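Local coordinates for protein ORF98 PTP-2 (Cydia pomonella granulosis virus, PDB 6I28) that probably acts as a cysteine-dependent dual-specificity protein phosphatase, removing phosphate from tyrosine and serine or threonine residues, possibly of MAP kinases, at residues V67-D72 with V108-T113. Residues are numbered along the deposited sequence; the frame is centred on the assembly and turned at random.
Sequences VHCEDD and VSRSAT
With CG anti to the backbone N (chi1 -172°), D71 extends its carboxylate toward the start of helix 110-123, where S109, whose OG is likewise anti (chi1 -177°), brings its hydroxyl to meet it; R110, bent at chi3, lays its guanidinium along the chain at C69 and D71. S109 OG donates to D71 OD2 over 2.7 Å, reaching the syn side of the carboxylate but 29° out of its plane. Both partners also hydrogen-bond S143 OG, D71 through OD1, so the carboxylate is held by each of its oxygens. A water is lodged between the two segments: it donates to D71 OD2 at 2.6 Å and accepts from R110 N at 2.9 Å and from R110 NE at 3.0 Å. The loop from C104 to R110 is the CX5R signature of cysteine-dependent phosphatases, in which C104 corresponds to the nucleophile and R110 to the phosphate-binding arginine; D71, after strand 64-68, lies where relatives carry the general acid, a role only inferred here. The arginine is tethered at its far end by NH1, which donates to C69 O at 2.7 Å; the nitrogen lies in the carbonyl plane of C69, and the oxygen meets the guanidinium at its edge, almost in its plane. D47 forms a salt bridge with the same nitrogen. D71 N lies over one guanidinium face, offset toward the rim, and D71 CB stands 3.9 Å from R110 NE. Nearer the backbone of the arginine, C69 SG rests against R110 CD at 3.9 Å.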
ATOM      1  N   VAL A  67      -9.837   4.691   0.499  1.00 22.67           N
ATOM      2  CA  VAL A  67     -10.147   4.711   1.920  1.00 24.54           C
ATOM      3  C   VAL A  67      -9.757   6.084   2.468  1.00 27.43           C
ATOM      4  O   VAL A  67      -8.583   6.479   2.375  1.00 28.01           O
ATOM      5  CB  VAL A  67      -9.413   3.605   2.710  1.00 24.62           C
ATOM      6  CG1 VAL A  67      -9.713   3.778   4.184  1.00 27.49           C
ATOM      7  CG2 VAL A  67      -9.826   2.223   2.263  1.00 24.03           C
ATOM      8  N   HIS A  68     -10.720   6.798   3.037  1.00 30.05           N
ATOM      9  CA  HIS A  68     -10.432   8.047   3.714  1.00 32.96           C
ATOM     10  C   HIS A  68      -9.725   7.768   5.033  1.00 33.99           C
ATOM     11  O   HIS A  68     -10.318   7.175   5.949  1.00 32.46           O
ATOM     12  CB  HIS A  68     -11.726   8.794   3.984  1.00 37.03           C
ATOM     13  CG  HIS A  68     -11.525  10.129   4.616  1.00 38.85           C
ATOM     14  ND1 HIS A  68     -11.371  10.297   5.981  1.00 41.53           N
ATOM     15  CD2 HIS A  68     -11.481  11.368   4.073  1.00 40.68           C
ATOM     16  CE1 HIS A  68     -11.227  11.581   6.248  1.00 42.27           C
ATOM     17  NE2 HIS A  68     -11.307  12.253   5.111  1.00 42.37           N
ATOM     18  N   CYS A  69      -8.475   8.197   5.149  1.00 37.46           N
ATOM     19  CA  CYS A  69      -7.717   7.943   6.368  1.00 40.06           C
ATOM     20  C   CYS A  69      -6.654   9.015   6.521  1.00 44.08           C
ATOM     21  O   CYS A  69      -6.067   9.474   5.541  1.00 43.09           O
ATOM     22  CB  CYS A  69      -7.023   6.571   6.384  1.00 37.45           C
ATOM     23  SG  CYS A  69      -6.056   6.203   4.845  1.00 39.50           S
ATOM     24  N   GLU A  70      -6.393   9.370   7.764  1.00 47.70           N
ATOM     25  CA  GLU A  70      -5.366  10.329   8.144  1.00 52.72           C
ATOM     26  C   GLU A  70      -4.093   9.593   8.545  1.00 56.37           C
ATOM     27  O   GLU A  70      -4.095   8.380   8.793  1.00 60.79           O
ATOM     28  CB  GLU A  70      -5.857  11.210   9.300  1.00 51.61           C
ATOM     29  CG  GLU A  70      -6.902  12.191   8.849  1.00 52.77           C
ATOM     30  CD  GLU A  70      -7.560  12.841  10.012  1.00 52.67           C
ATOM     31  OE1 GLU A  70      -6.854  13.079  11.012  1.00 54.13           O
ATOM     32  OE2 GLU A  70      -8.778  13.104   9.947  1.00 51.64           O
ATOM     33  N   ASP A  71      -2.997  10.342   8.570  1.00 54.14           N
ATOM     34  CA  ASP A  71      -1.719   9.864   9.093  1.00 48.79           C
ATOM     35  C   ASP A  71      -1.603  10.559  10.448  1.00 49.33           C
ATOM     36  O   ASP A  71      -1.047  11.655  10.580  1.00 46.05           O
ATOM     37  CB  ASP A  71      -0.568  10.138   8.148  1.00 46.40           C
ATOM     38  CG  ASP A  71       0.714   9.481   8.604  1.00 43.53           C
ATOM     39  OD1 ASP A  71       0.839   9.170   9.816  1.00 42.78           O
ATOM     40  OD2 ASP A  71       1.597   9.290   7.761  1.00 40.58           O
ATOM     41  N   ASP A  72      -2.192   9.940  11.448  1.00 52.17           N
ATOM     42  CA  ASP A  72      -2.322  10.585  12.741  1.00 56.04           C
ATOM     43  C   ASP A  72      -2.554   9.459  13.726  1.00 55.23           C
ATOM     44  O   ASP A  72      -3.429   8.614  13.501  1.00 53.27           O
ATOM     45  CB  ASP A  72      -3.463  11.600  12.749  1.00 61.04           C
ATOM     46  CG  ASP A  72      -3.320  12.601  13.882  1.00 66.33           C
ATOM     47  OD1 ASP A  72      -3.127  13.823  13.629  1.00 69.05           O
ATOM     48  OD2 ASP A  72      -3.385  12.147  15.036  1.00 67.57           O
ATOM     49  N   VAL A 108       5.330   7.923   1.528  1.00 30.64           N
ATOM     50  CA  VAL A 108       6.346   7.418   2.460  1.00 31.00           C
ATOM     51  C   VAL A 108       5.756   6.786   3.712  1.00 30.47           C
ATOM     52  O   VAL A 108       6.503   6.092   4.434  1.00 32.09           O
ATOM     53  CB  VAL A 108       7.354   8.520   2.853  1.00 33.97           C
ATOM     54  CG1 VAL A 108       8.159   9.041   1.604  1.00 35.33           C
ATOM     55  CG2 VAL A 108       6.674   9.673   3.613  1.00 35.25           C
ATOM     56  N   SER A 109       4.480   6.996   4.048  1.00 28.41           N
ATOM     57  CA  SER A 109       3.927   6.483   5.303  1.00 26.71           C
ATOM     58  C   SER A 109       2.616   5.706   5.092  1.00 25.00           C
ATOM     59  O   SER A 109       2.623   4.470   5.145  1.00 23.63           O
ATOM     60  CB  SER A 109       3.741   7.642   6.281  1.00 29.72           C
ATOM     61  OG  SER A 109       3.271   7.167   7.538  1.00 29.40           O
ATOM     62  N   ARG A 110       1.498   6.383   4.799  1.00 22.64           N
ATOM     63  CA  ARG A 110       0.243   5.649   4.629  1.00 22.39           C
ATOM     64  C   ARG A 110       0.368   4.558   3.566  1.00 23.62           C
ATOM     65  O   ARG A 110       0.146   3.374   3.842  1.00 22.99           O
ATOM     66  CB  ARG A 110      -0.896   6.598   4.235  1.00 24.60           C
ATOM     67  CG  ARG A 110      -1.769   7.073   5.387  1.00 27.92           C
ATOM     68  CD  ARG A 110      -2.736   8.164   5.051  1.00 29.09           C
ATOM     69  NE  ARG A 110      -2.046   9.364   4.628  1.00 31.84           N
ATOM     70  CZ  ARG A 110      -2.596  10.552   4.449  1.00 34.07           C
ATOM     71  NH1 ARG A 110      -3.886  10.748   4.681  1.00 34.07           N
ATOM     72  NH2 ARG A 110      -1.831  11.555   4.051  1.00 35.72           N
ATOM     73  N   SER A 111       0.666   4.961   2.314  1.00 21.32           N
ATOM     74  CA  SER A 111       0.745   4.006   1.196  1.00 19.12           C
ATOM     75  C   SER A 111       1.830   2.970   1.452  1.00 20.61           C
ATOM     76  O   SER A 111       1.627   1.754   1.220  1.00 20.02           O
ATOM     77  CB  SER A 111       1.005   4.757  -0.116  1.00 19.75           C
ATOM     78  OG  SER A 111       2.172   5.575   0.004  1.00 18.31           O
ATOM     79  N   ALA A 112       2.975   3.424   1.996  1.00 20.58           N
ATOM     80  CA  ALA A 112       4.071   2.497   2.270  1.00 22.57           C
ATOM     81  C   ALA A 112       3.675   1.441   3.301  1.00 22.44           C
ATOM     82  O   ALA A 112       4.089   0.280   3.205  1.00 20.52           O
ATOM     83  CB  ALA A 112       5.299   3.251   2.760  1.00 23.31           C
ATOM     84  N   THR A 113       2.859   1.826   4.283  1.00 19.87           N
ATOM     85  CA  THR A 113       2.378   0.891   5.287  1.00 20.02           C
ATOM     86  C   THR A 113       1.584  -0.248   4.664  1.00 17.40           C
ATOM     87  O   THR A 113       1.794  -1.424   4.966  1.00 18.30           O
ATOM     88  CB  THR A 113       1.578   1.659   6.331  1.00 20.07           C
ATOM     89  OG1 THR A 113       2.487   2.458   7.129  1.00 20.70           O
ATOM     90  CG2 THR A 113       0.815   0.731   7.323  1.00 21.43           C
TER
HETATM   91  O   HOH W   1       0.933   9.198   5.228  1.00 34.27           O